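Side-chain contacts in photosystem II assembly protein Ycf48 (PDB 5OJ5), which is thought to act early in photosystem II assembly and in replacing photodamaged D1, whose C-terminal propeptide it contacts: residues T223-H228 / G259-P264; W239-V242 / K246-F249; Y100-V105 / I120-T125. All blocks are in the same frame, centred on the assembly; numbering follows the deposited sequence. Where two conformers were deposited one is given.

Contact 1 of 3, residues T223-H228 / G259-P264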
ATOM      1  N   THR A 223     -21.136  -1.386   8.656  1.00 15.07           N
ATOM      2  CA  THR A 223     -22.015  -0.907   7.618  1.00 15.76           C
ATOM      3  C   THR A 223     -22.582  -2.096   6.879  1.00 14.42           C
ATOM      4  O   THR A 223     -21.925  -3.131   6.789  1.00 14.49           O
ATOM      5  CB  THR A 223     -21.224  -0.088   6.554  1.00 17.32           C
ATOM      6  OG1 THR A 223     -20.115  -0.827   6.031  1.00 16.76           O
ATOM      7  CG2 THR A 223     -20.655   1.183   7.166  1.00 19.18           C
ATOM      8  N   SER A 224     -23.786  -1.927   6.309  0.76 14.38           N
ATOM      9  CA  SER A 224     -24.279  -2.968   5.416  0.76 15.04           C
ATOM     10  C   SER A 224     -23.369  -3.140   4.211  0.76 13.40           C
ATOM     11  O   SER A 224     -23.078  -4.275   3.809  0.76 14.50           O
ATOM     12  CB  SER A 224     -25.687  -2.641   4.951  0.76 16.68           C
ATOM     13  OG  SER A 224     -26.562  -2.504   6.060  0.76 17.80           O
ATOM     14  N   ARG A 225     -22.913  -2.024   3.631  1.00 14.48           N
ATOM     15  CA  ARG A 225     -21.974  -2.076   2.510  1.00 15.67           C
ATOM     16  C   ARG A 225     -20.723  -2.862   2.929  1.00 13.26           C
ATOM     17  O   ARG A 225     -20.230  -2.719   4.046  1.00 13.71           O
ATOM     18  CB  ARG A 225     -21.577  -0.634   2.150  1.00 17.21           C
ATOM     19  CG  ARG A 225     -22.670   0.227   1.535  1.00 19.62           C
ATOM     20  CD  ARG A 225     -22.349   1.703   1.645  1.00 21.83           C
ATOM     21  NE  ARG A 225     -23.488   2.511   1.196  1.00 25.13           N
ATOM     22  CZ  ARG A 225     -23.689   2.869  -0.059  1.00 27.89           C
ATOM     23  NH1 ARG A 225     -22.819   2.544  -1.004  1.00 30.10           N
ATOM     24  NH2 ARG A 225     -24.758   3.586  -0.368  1.00 29.18           N
ATOM     25  N   ARG A 226     -20.211  -3.690   2.020  1.00 13.09           N
ATOM     26  CA  ARG A 226     -19.024  -4.474   2.334  1.00 11.99           C
ATOM     27  C   ARG A 226     -17.786  -3.590   2.434  1.00 11.81           C
ATOM     28  O   ARG A 226     -17.659  -2.559   1.757  1.00 12.37           O
ATOM     29  CB  ARG A 226     -18.809  -5.556   1.278  1.00 13.55           C
ATOM     30  CG  ARG A 226     -19.915  -6.578   1.156  1.00 16.03           C
ATOM     31  CD  ARG A 226     -20.150  -7.297   2.463  1.00 18.46           C
ATOM     32  NE  ARG A 226     -21.196  -8.308   2.353  1.00 20.14           N
ATOM     33  CZ  ARG A 226     -21.013  -9.526   1.875  1.00 18.59           C
ATOM     34  NH1 ARG A 226     -19.812  -9.916   1.501  1.00 19.46           N
ATOM     35  NH2 ARG A 226     -22.021 -10.409   1.845  1.00 20.50           N
ATOM     36  N   LEU A 227     -16.854  -4.041   3.281  1.00 11.73           N
ATOM     37  CA  LEU A 227     -15.573  -3.369   3.406  1.00 11.44           C
ATOM     38  C   LEU A 227     -14.726  -3.602   2.176  1.00 11.09           C
ATOM     39  O   LEU A 227     -14.720  -4.686   1.582  1.00 13.03           O
ATOM     40  CB  LEU A 227     -14.832  -3.966   4.599  1.00 11.49           C
ATOM     41  CG  LEU A 227     -15.366  -3.610   5.960  1.00 12.63           C
ATOM     42  CD1 LEU A 227     -14.852  -4.546   6.995  1.00 13.83           C
ATOM     43  CD2 LEU A 227     -14.927  -2.140   6.300  1.00 16.86           C
ATOM     44  N   HIS A 228     -13.991  -2.572   1.791  1.00 11.78           N
ATOM     45  CA  HIS A 228     -13.014  -2.685   0.731  0.59 11.66           C
ATOM     46  C   HIS A 228     -11.575  -2.568   1.207  1.00 10.24           C
ATOM     47  O   HIS A 228     -10.723  -3.376   0.846  1.00 11.94           O
ATOM     48  CB  HIS A 228     -13.195  -1.646  -0.363  0.59 13.32           C
ATOM     49  CG  HIS A 228     -12.213  -1.875  -1.445  0.59 15.04           C
ATOM     50  ND1 HIS A 228     -12.176  -3.071  -2.134  0.59 18.52           N
ATOM     51  CD2 HIS A 228     -11.111  -1.183  -1.820  0.59 15.56           C
ATOM     52  CE1 HIS A 228     -11.151  -3.067  -2.960  0.59 18.24           C
ATOM     53  NE2 HIS A 228     -10.493  -1.933  -2.796  0.59 16.73           N
ATOM     54  N   GLY A 259     -17.560   6.066  13.512  1.00 23.38           N
ATOM     55  CA  GLY A 259     -18.277   7.302  13.289  1.00 24.56           C
ATOM     56  C   GLY A 259     -19.230   7.237  12.111  1.00 24.65           C
ATOM     57  O   GLY A 259     -19.489   6.181  11.533  1.00 25.94           O
ATOM     58  N   GLU A 260     -19.771   8.407  11.767  1.00 26.88           N
ATOM     59  CA  GLU A 260     -20.715   8.514  10.663  1.00 27.90           C
ATOM     60  C   GLU A 260     -20.105   8.081   9.337  1.00 24.06           C
ATOM     61  O   GLU A 260     -18.919   8.261   9.064  1.00 24.90           O
ATOM     62  CB  GLU A 260     -21.250   9.956  10.542  1.00 33.17           C
ATOM     63  CG  GLU A 260     -20.414  10.907   9.651  1.00 36.68           C
ATOM     64  CD  GLU A 260     -20.871  12.382   9.644  1.00 39.60           C
ATOM     65  OE1 GLU A 260     -20.365  13.167  10.474  1.00 39.75           O
ATOM     66  OE2 GLU A 260     -21.713  12.760   8.792  1.00 40.53           O
ATOM     67  N   LEU A 261     -20.944   7.506   8.503  1.00 23.47           N
ATOM     68  CA  LEU A 261     -20.534   7.106   7.176  1.00 21.95           C
ATOM     69  C   LEU A 261     -20.504   8.342   6.279  1.00 21.09           C
ATOM     70  O   LEU A 261     -21.529   9.000   6.099  1.00 23.71           O
ATOM     71  CB  LEU A 261     -21.504   6.029   6.690  1.00 24.73           C
ATOM     72  CG  LEU A 261     -21.046   5.251   5.461  1.00 25.27           C
ATOM     73  CD1 LEU A 261     -19.691   4.557   5.671  1.00 23.99           C
ATOM     74  CD2 LEU A 261     -22.114   4.269   5.033  1.00 27.77           C
ATOM     75  N   LEU A 262     -19.333   8.678   5.747  1.00 19.02           N
ATOM     76  CA  LEU A 262     -19.125   9.872   4.941  1.00 18.64           C
ATOM     77  C   LEU A 262     -19.151   9.521   3.463  1.00 17.49           C
ATOM     78  O   LEU A 262     -18.764   8.422   3.053  1.00 16.72           O
ATOM     79  CB  LEU A 262     -17.781  10.514   5.275  1.00 20.84           C
ATOM     80  CG  LEU A 262     -17.605  10.953   6.717  1.00 23.32           C
ATOM     81  CD1 LEU A 262     -16.151  11.234   7.050  1.00 25.55           C
ATOM     82  CD2 LEU A 262     -18.475  12.178   7.005  1.00 26.16           C
ATOM     83  N   SER A 263     -19.640  10.471   2.661  0.54 19.05           N
ATOM     84  CA  SER A 263     -19.680  10.350   1.207  0.54 19.21           C
ATOM     85  C   SER A 263     -18.841  11.488   0.657  0.54 18.90           C
ATOM     86  O   SER A 263     -19.352  12.594   0.409  0.54 20.78           O
ATOM     87  CB  SER A 263     -21.108  10.468   0.696  0.54 21.24           C
ATOM     88  OG  SER A 263     -21.919   9.533   1.360  0.54 22.31           O
ATOM     89  N   PRO A 264     -17.553  11.261   0.455  1.00 16.72           N
ATOM     90  CA  PRO A 264     -16.681  12.354  -0.015  1.00 17.11           C
ATOM     91  C   PRO A 264     -17.082  12.948  -1.360  1.00 18.91           C
ATOM     92  O   PRO A 264     -16.901  14.158  -1.552  1.00 22.26           O
ATOM     93  CB  PRO A 264     -15.311  11.663  -0.070  1.00 16.44           C
ATOM     94  CG  PRO A 264     -15.388  10.665   1.026  1.00 16.45           C
ATOM     95  CD  PRO A 264     -16.780  10.106   0.933  1.00 15.68           C
TER
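L261 brings both of its methyl groups to a single methyl of T223 at the surface of a seven-bladed beta-propeller. Residues 223-228 lead into strand 227-232, the first strand of one blade; residues 259-264 belong to the loop that follows the same blade's strand 246-251. The CA atoms of T223 and L261 are 8.2 Å apart, so the gap is bridged by side chains alone, and just 105 Å² of surface is buried. From CB of L261, which points toward the other segment, the chain runs on to CG, set trans to the backbone N (chi1 -166°) and 4.4 Å from T223 CG2. Beyond the fork CD1 makes the closest approach, 3.8 Å from T223 CG2, while CD2 lies 4.0 Å from the same T223 methyl. CD2 is also 4.3 Å from R225 CD and lies oblique to the guanidinium group. The side chains of T223 and L261 meet at about a right angle. T223 and R225, members of the Arg-rich patch, also rest on V242. The polar end of R225 is held by N243 O through NH1, with a weak bond from NH2 to N268 OD1. T223 divides its branches: CG2 serves the leucine, whereas OG1 gives a hydrogen bond to R225 O at 2.7 Å, the hydroxyl lying 16° off the plane of that carbonyl.

Contact 2 of 3, residues W239-V242 / K246-F249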
ATOM      1  N   TRP A 239      -9.245   3.821   9.747  1.00 10.40           N
ATOM      2  CA  TRP A 239     -10.147   4.287   8.708  1.00 10.34           C
ATOM      3  C   TRP A 239     -10.626   3.078   7.920  1.00  9.81           C
ATOM      4  O   TRP A 239      -9.950   2.053   7.854  1.00  9.94           O
ATOM      5  CB  TRP A 239      -9.482   5.331   7.778  1.00 10.49           C
ATOM      6  CG  TRP A 239      -8.213   4.896   7.105  1.00  9.94           C
ATOM      7  CD1 TRP A 239      -6.930   5.186   7.499  1.00 10.26           C
ATOM      8  CD2 TRP A 239      -8.100   4.113   5.914  1.00  9.31           C
ATOM      9  NE1 TRP A 239      -6.025   4.645   6.624  1.00  9.78           N
ATOM     10  CE2 TRP A 239      -6.715   3.972   5.645  1.00  8.93           C
ATOM     11  CE3 TRP A 239      -9.017   3.522   5.031  1.00  9.93           C
ATOM     12  CZ2 TRP A 239      -6.235   3.265   4.546  1.00  9.51           C
ATOM     13  CZ3 TRP A 239      -8.526   2.793   3.939  1.00  9.99           C
ATOM     14  CH2 TRP A 239      -7.148   2.667   3.716  1.00  9.76           C
ATOM     15  N   MET A 240     -11.781   3.240   7.283  1.00  9.70           N
ATOM     16  CA  MET A 240     -12.310   2.254   6.360  1.00  9.94           C
ATOM     17  C   MET A 240     -12.850   2.910   5.103  1.00  9.59           C
ATOM     18  O   MET A 240     -13.431   4.001   5.158  1.00 10.26           O
ATOM     19  CB  MET A 240     -13.422   1.371   6.995  1.00 11.18           C
ATOM     20  CG  MET A 240     -14.642   2.124   7.469  1.00 11.94           C
ATOM     21  SD  MET A 240     -15.975   1.047   8.041  1.00 14.23           S
ATOM     22  CE  MET A 240     -15.250   0.110   9.284  1.00 16.11           C
ATOM     23  N   ILE A 241     -12.693   2.206   3.995  1.00  9.48           N
ATOM     24  CA  ILE A 241     -13.384   2.458   2.731  1.00  9.89           C
ATOM     25  C   ILE A 241     -14.359   1.305   2.530  1.00 10.26           C
ATOM     26  O   ILE A 241     -13.956   0.135   2.609  1.00 10.49           O
ATOM     27  CB  ILE A 241     -12.405   2.510   1.550  1.00 10.32           C
ATOM     28  CG1 ILE A 241     -11.473   3.710   1.686  1.00 10.61           C
ATOM     29  CG2 ILE A 241     -13.196   2.536   0.231  1.00 12.37           C
ATOM     30  CD1 ILE A 241     -10.298   3.676   0.704  1.00 11.17           C
ATOM     31  N   VAL A 242     -15.629   1.631   2.264  1.00 11.28           N
ATOM     32  CA  VAL A 242     -16.646   0.623   2.012  1.00 12.66           C
ATOM     33  C   VAL A 242     -17.193   0.809   0.602  1.00 12.30           C
ATOM     34  O   VAL A 242     -17.022   1.847  -0.041  1.00 14.30           O
ATOM     35  CB  VAL A 242     -17.787   0.610   3.046  1.00 15.06           C
ATOM     36  CG1 VAL A 242     -17.228   0.470   4.461  1.00 16.98           C
ATOM     37  CG2 VAL A 242     -18.627   1.834   2.898  1.00 16.83           C
ATOM     38  N   LYS A 246     -17.933   5.217   0.104  1.00 13.57           N
ATOM     39  CA  LYS A 246     -18.125   5.761   1.428  1.00 13.00           C
ATOM     40  C   LYS A 246     -16.920   5.439   2.309  1.00 12.03           C
ATOM     41  O   LYS A 246     -16.226   4.454   2.100  1.00 12.55           O
ATOM     42  CB  LYS A 246     -19.417   5.219   2.055  1.00 16.35           C
ATOM     43  CG  LYS A 246     -20.642   5.295   1.178  1.00 20.80           C
ATOM     44  CD  LYS A 246     -21.123   6.691   1.008  1.00 24.28           C
ATOM     45  CE  LYS A 246     -22.340   6.752   0.080  1.00 25.99           C
ATOM     46  NZ  LYS A 246     -21.870   7.138  -1.293  1.00 28.93           N
ATOM     47  N   ILE A 247     -16.702   6.280   3.317  1.00 12.27           N
ATOM     48  CA  ILE A 247     -15.592   6.110   4.257  1.00 12.22           C
ATOM     49  C   ILE A 247     -16.060   6.374   5.681  1.00 12.08           C
ATOM     50  O   ILE A 247     -17.090   7.016   5.896  1.00 14.06           O
ATOM     51  CB  ILE A 247     -14.346   6.969   3.932  1.00 11.73           C
ATOM     52  CG1 ILE A 247     -14.610   8.437   4.273  1.00 13.47           C
ATOM     53  CG2 ILE A 247     -13.914   6.773   2.510  1.00 12.85           C
ATOM     54  CD1 ILE A 247     -13.400   9.346   4.052  1.00 15.16           C
ATOM     55  N   ALA A 248     -15.292   5.881   6.659  1.00 12.47           N
ATOM     56  CA  ALA A 248     -15.541   6.188   8.064  1.00 13.28           C
ATOM     57  C   ALA A 248     -14.256   6.067   8.869  1.00 13.52           C
ATOM     58  O   ALA A 248     -13.263   5.477   8.421  1.00 12.26           O
ATOM     59  CB  ALA A 248     -16.632   5.280   8.665  1.00 15.21           C
ATOM     60  N   PHE A 249     -14.277   6.645  10.070  1.00 14.63           N
ATOM     61  CA  PHE A 249     -13.145   6.651  10.985  1.00 14.49           C
ATOM     62  C   PHE A 249     -13.591   6.141  12.344  1.00 15.13           C
ATOM     63  O   PHE A 249     -14.709   6.417  12.798  1.00 16.65           O
ATOM     64  CB  PHE A 249     -12.599   8.079  11.161  1.00 15.73           C
ATOM     65  CG  PHE A 249     -12.127   8.693   9.880  1.00 15.09           C
ATOM     66  CD1 PHE A 249     -10.835   8.488   9.462  1.00 15.64           C
ATOM     67  CD2 PHE A 249     -12.978   9.413   9.065  1.00 16.53           C
ATOM     68  CE1 PHE A 249     -10.378   9.038   8.247  1.00 15.43           C
ATOM     69  CE2 PHE A 249     -12.525   9.961   7.856  1.00 17.34           C
ATOM     70  CZ  PHE A 249     -11.218   9.763   7.450  1.00 16.80           C
TER
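M240 and A248 form a hydrogen-bonded pair of an antiparallel beta hairpin, the second and third strands of a propeller blade. M240 N donates to A248 O at 2.9 Å, and A248 N returns a bond to M240 O at 3.0 Å. The neighbouring pair is less even: V242 N reaches K246 O at 2.9 Å and almost straight, with an angle of 175° at the hydrogen, but the reverse bond, K246 N to V242 O, is weak at 3.5 Å. In the non-hydrogen-bonded pairs the peptide groups turn outward, W239 and I241 to G231, H228 and N229 of strand 227-232, I247 and F249 to L262 and G259 of the following loop. Three carbonyls also have a CA-H...O partner: M240 O from I247 CA at 3.2 Å, A248 O from W239 CA and K246 O from I241 CA.

The side chains add apolar contact on both faces of the sheet. On the face bearing W239, I241, I247 and F249, W239 CB sits 3.8 Å from F249 CD1, oblique to the phenyl ring, while the indole leads away from the hairpin partner, and I241 CG1 touches I247 CG2. On the other face V242 CG2, placed between its own backbone N and carbonyl carbon, packs 3.6 Å from K246 CB. M240 CG lies 3.9 Å from A248 CB.

K246 turns its end away, and NZ is taken by N268 OD1 and by G244 O, the latter in the hairpin turn. Direct polar pairing between the strands is wholly backbone to backbone, and NZ of the buried lysine meets two uncharged oxygens, which would be consistent with a protonated lysine, without a salt bridge inside the hairpin.

Contact 3 of 3, residues Y100-V105 / I120-T125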
ATOM      1  N   TYR A 100       6.351 -13.806 -11.954  1.00 17.08           N
ATOM      2  CA  TYR A 100       6.167 -13.420 -10.561  1.00 15.55           C
ATOM      3  C   TYR A 100       5.447 -12.088 -10.428  1.00 13.43           C
ATOM      4  O   TYR A 100       5.731 -11.121 -11.137  1.00 16.60           O
ATOM      5  CB  TYR A 100       7.524 -13.298  -9.887  1.00 16.04           C
ATOM      6  CG  TYR A 100       8.293 -14.602  -9.820  1.00 15.33           C
ATOM      7  CD1 TYR A 100       7.951 -15.537  -8.860  1.00 15.11           C
ATOM      8  CD2 TYR A 100       9.368 -14.867 -10.661  1.00 16.80           C
ATOM      9  CE1 TYR A 100       8.670 -16.749  -8.730  1.00 15.58           C
ATOM     10  CE2 TYR A 100      10.086 -16.060 -10.531  1.00 17.19           C
ATOM     11  CZ  TYR A 100       9.731 -16.997  -9.559  1.00 16.45           C
ATOM     12  OH  TYR A 100      10.378 -18.191  -9.399  1.00 19.91           O
ATOM     13  N   ARG A 101       4.508 -12.051  -9.513  1.00 13.75           N
ATOM     14  CA  ARG A 101       3.871 -10.812  -9.094  1.00 13.00           C
ATOM     15  C   ARG A 101       4.639 -10.344  -7.876  1.00 11.86           C
ATOM     16  O   ARG A 101       4.525 -10.948  -6.806  1.00 14.31           O
ATOM     17  CB  ARG A 101       2.427 -11.124  -8.752  1.00 15.69           C
ATOM     18  CG  ARG A 101       1.649  -9.955  -8.278  1.00 17.15           C
ATOM     19  CD  ARG A 101       0.273 -10.434  -7.790  1.00 19.32           C
ATOM     20  NE  ARG A 101      -0.516  -9.364  -7.207  1.00 22.06           N
ATOM     21  CZ  ARG A 101      -1.290  -8.518  -7.888  1.00 23.28           C
ATOM     22  NH1 ARG A 101      -1.455  -8.615  -9.216  1.00 23.47           N
ATOM     23  NH2 ARG A 101      -1.950  -7.580  -7.221  1.00 25.47           N
ATOM     24  N   PHE A 102       5.460  -9.281  -8.017  1.00 11.10           N
ATOM     25  CA  PHE A 102       6.179  -8.733  -6.876  1.00 11.24           C
ATOM     26  C   PHE A 102       5.225  -7.818  -6.133  1.00 11.38           C
ATOM     27  O   PHE A 102       4.885  -6.738  -6.618  1.00 12.79           O
ATOM     28  CB  PHE A 102       7.425  -7.973  -7.315  1.00 11.65           C
ATOM     29  CG  PHE A 102       8.547  -8.807  -7.888  1.00 10.85           C
ATOM     30  CD1 PHE A 102       8.739 -10.141  -7.620  1.00 14.36           C
ATOM     31  CD2 PHE A 102       9.498  -8.172  -8.677  1.00 13.79           C
ATOM     32  CE1 PHE A 102       9.832 -10.824  -8.156  1.00 15.31           C
ATOM     33  CE2 PHE A 102      10.592  -8.836  -9.155  1.00 14.67           C
ATOM     34  CZ  PHE A 102      10.732 -10.179  -8.915  1.00 14.00           C
ATOM     35  N   ASN A 103       4.751  -8.291  -4.980  1.00 11.92           N
ATOM     36  CA  ASN A 103       3.675  -7.695  -4.218  1.00 13.07           C
ATOM     37  C   ASN A 103       4.166  -6.592  -3.282  1.00 10.17           C
ATOM     38  O   ASN A 103       3.374  -5.734  -2.890  1.00 11.59           O
ATOM     39  CB  ASN A 103       3.004  -8.830  -3.329  1.00 15.49           C
ATOM     40  CG  ASN A 103       2.161  -9.749  -4.054  1.00 17.28           C
ATOM     41  OD1 ASN A 103       1.483  -9.388  -5.004  1.00 19.68           O
ATOM     42  ND2 ASN A 103       2.140 -10.966  -3.564  1.00 16.55           N
ATOM     43  N   SER A 104       5.432  -6.654  -2.855  1.00  9.49           N
ATOM     44  CA  SER A 104       5.869  -5.848  -1.725  1.00  9.17           C
ATOM     45  C   SER A 104       7.365  -5.656  -1.826  1.00  8.42           C
ATOM     46  O   SER A 104       8.095  -6.607  -2.110  1.00  9.52           O
ATOM     47  CB  SER A 104       5.484  -6.556  -0.441  1.00  9.61           C
ATOM     48  OG  SER A 104       5.918  -5.925   0.738  1.00  9.89           O
ATOM     49  N   VAL A 105       7.822  -4.423  -1.559  1.00  8.35           N
ATOM     50  CA  VAL A 105       9.239  -4.108  -1.446  1.00  8.76           C
ATOM     51  C   VAL A 105       9.406  -3.233  -0.216  1.00  8.06           C
ATOM     52  O   VAL A 105       8.576  -2.350   0.049  1.00  8.78           O
ATOM     53  CB  VAL A 105       9.795  -3.418  -2.709  1.00  8.71           C
ATOM     54  CG1 VAL A 105       9.032  -2.118  -3.069  1.00  9.34           C
ATOM     55  CG2 VAL A 105      11.302  -3.150  -2.603  1.00  9.63           C
ATOM     56  N   ILE A 120       8.356 -16.155  -3.796  1.00 11.47           N
ATOM     57  CA  ILE A 120       9.705 -15.684  -4.072  1.00 11.35           C
ATOM     58  C   ILE A 120      10.027 -14.630  -3.032  1.00 10.81           C
ATOM     59  O   ILE A 120       9.175 -13.831  -2.624  1.00 10.50           O
ATOM     60  CB  ILE A 120       9.843 -15.129  -5.514  1.00 12.07           C
ATOM     61  CG1 ILE A 120      11.294 -14.737  -5.825  1.00 13.28           C
ATOM     62  CG2 ILE A 120       8.853 -13.999  -5.789  1.00 13.03           C
ATOM     63  CD1 ILE A 120      11.581 -14.608  -7.305  1.00 15.59           C
ATOM     64  N   MET A 121      11.306 -14.628  -2.643  1.00 10.68           N
ATOM     65  CA  MET A 121      11.863 -13.613  -1.756  1.00 10.89           C
ATOM     66  C   MET A 121      13.247 -13.240  -2.268  1.00 10.56           C
ATOM     67  O   MET A 121      14.086 -14.111  -2.500  1.00 11.53           O
ATOM     68  CB  MET A 121      11.947 -14.134  -0.318  1.00 11.75           C
ATOM     69  CG  MET A 121      12.610 -13.140   0.642  1.00 13.24           C
ATOM     70  SD  MET A 121      12.614 -13.669   2.345  1.00 14.42           S
ATOM     71  CE  MET A 121      10.888 -13.525   2.729  1.00 16.00           C
ATOM     72  N   LEU A 122      13.462 -11.939  -2.404  1.00 10.52           N
ATOM     73  CA  LEU A 122      14.747 -11.380  -2.797  1.00 10.57           C
ATOM     74  C   LEU A 122      15.234 -10.452  -1.693  1.00  9.77           C
ATOM     75  O   LEU A 122      14.441  -9.808  -0.979  1.00 10.17           O
ATOM     76  CB  LEU A 122      14.592 -10.566  -4.073  1.00 11.81           C
ATOM     77  CG  LEU A 122      13.951 -11.290  -5.256  1.00 13.10           C
ATOM     78  CD1 LEU A 122      13.727 -10.340  -6.416  1.00 17.00           C
ATOM     79  CD2 LEU A 122      14.753 -12.477  -5.691  1.00 16.72           C
ATOM     80  N   HIS A 123      16.554 -10.359  -1.565  1.00 10.55           N
ATOM     81  CA  HIS A 123      17.178  -9.606  -0.499  1.00 10.39           C
ATOM     82  C   HIS A 123      18.416  -8.910  -1.022  1.00 10.31           C
ATOM     83  O   HIS A 123      19.179  -9.462  -1.834  1.00 11.89           O
ATOM     84  CB  HIS A 123      17.516 -10.584   0.644  1.00 11.64           C
ATOM     85  CG  HIS A 123      18.192  -9.967   1.834  1.00 12.04           C
ATOM     86  ND1 HIS A 123      19.445 -10.353   2.236  1.00 15.16           N
ATOM     87  CD2 HIS A 123      17.773  -9.062   2.735  1.00 12.46           C
ATOM     88  CE1 HIS A 123      19.775  -9.702   3.339  1.00 14.60           C
ATOM     89  NE2 HIS A 123      18.784  -8.892   3.655  1.00 13.06           N
ATOM     90  N   THR A 124      18.677  -7.733  -0.482  1.00 10.11           N
ATOM     91  CA  THR A 124      19.880  -6.959  -0.771  1.00 10.22           C
ATOM     92  C   THR A 124      20.379  -6.328   0.522  1.00 11.07           C
ATOM     93  O   THR A 124      19.588  -5.937   1.385  1.00 10.78           O
ATOM     94  CB  THR A 124      19.588  -5.849  -1.838  1.00 10.65           C
ATOM     95  OG1 THR A 124      20.797  -5.155  -2.131  1.00 11.01           O
ATOM     96  CG2 THR A 124      18.580  -4.822  -1.379  1.00 11.52           C
ATOM     97  N   THR A 125      21.688  -6.153   0.599  1.00 11.19           N
ATOM     98  CA  THR A 125      22.290  -5.378   1.669  1.00 12.45           C
ATOM     99  C   THR A 125      23.037  -4.166   1.157  1.00 12.55           C
ATOM    100  O   THR A 125      23.659  -3.463   1.958  1.00 14.54           O
ATOM    101  CB  THR A 125      23.213  -6.231   2.534  1.00 15.38           C
ATOM    102  OG1 THR A 125      24.222  -6.762   1.686  1.00 18.30           O
ATOM    103  CG2 THR A 125      22.452  -7.328   3.206  1.00 18.33           C
TER
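I120 lays its delta methyl squarely on the ring of Y100: CD1 is 3.7 Å from the ring centroid and 8° off the normal, a CH-pi contact over one face. Its extended reach, CG1 trans to the backbone N (chi1 -176°), brings CD1 over the ring centre, while the CG2 branch closes on Y100 CD1 at 3.6 Å. That same CG2 also stands at the edge of the F102 ring, 4.1 Å from CE1, so one isoleucine touches both rings, the Y100 ring over its face and the F102 ring at its edge. Y100 is fixed further by a ring stack with H97 and by the hydrogen bond of its OH to D96 OD1.

The segments belong to the first and third strands of one propeller blade, with strand 111-117 between them; N103 and S104 both face V115 in a classic beta bulge.

Further along, packing thins to one approach, L122 CD1 to F102 CZ at 3.9 Å, and L122 also packs against an apolar side chain of the bound peptide. R101 belongs to the exposed side. Its CB points away from residues 120-125, and NE makes a weak bond to N103 OD1, 3.0 Å long but bent to 123°.

Along the chain contact 3 comes first, complete before contact 1 opens; contact 2 then lies wholly between the two halves of contact 1. Contacts 1 and 2 have centres about 5 Å apart and share the sheet of strands 227-232, 238-242 and 246-251. Probable backbone hydrogen bonds join them directly, H228 N to I241 O and L262 N to I247 O, both 2.8 Å. Contact 3 belongs to another blade, its centre about 34 Å from that of contact 1 and 30 Å from that of contact 2. The patch residues T223-R226 of contact 1 and L122 of contact 3, which packs on the bound peptide, thus lie in different blades on opposite sides of the chain's centre.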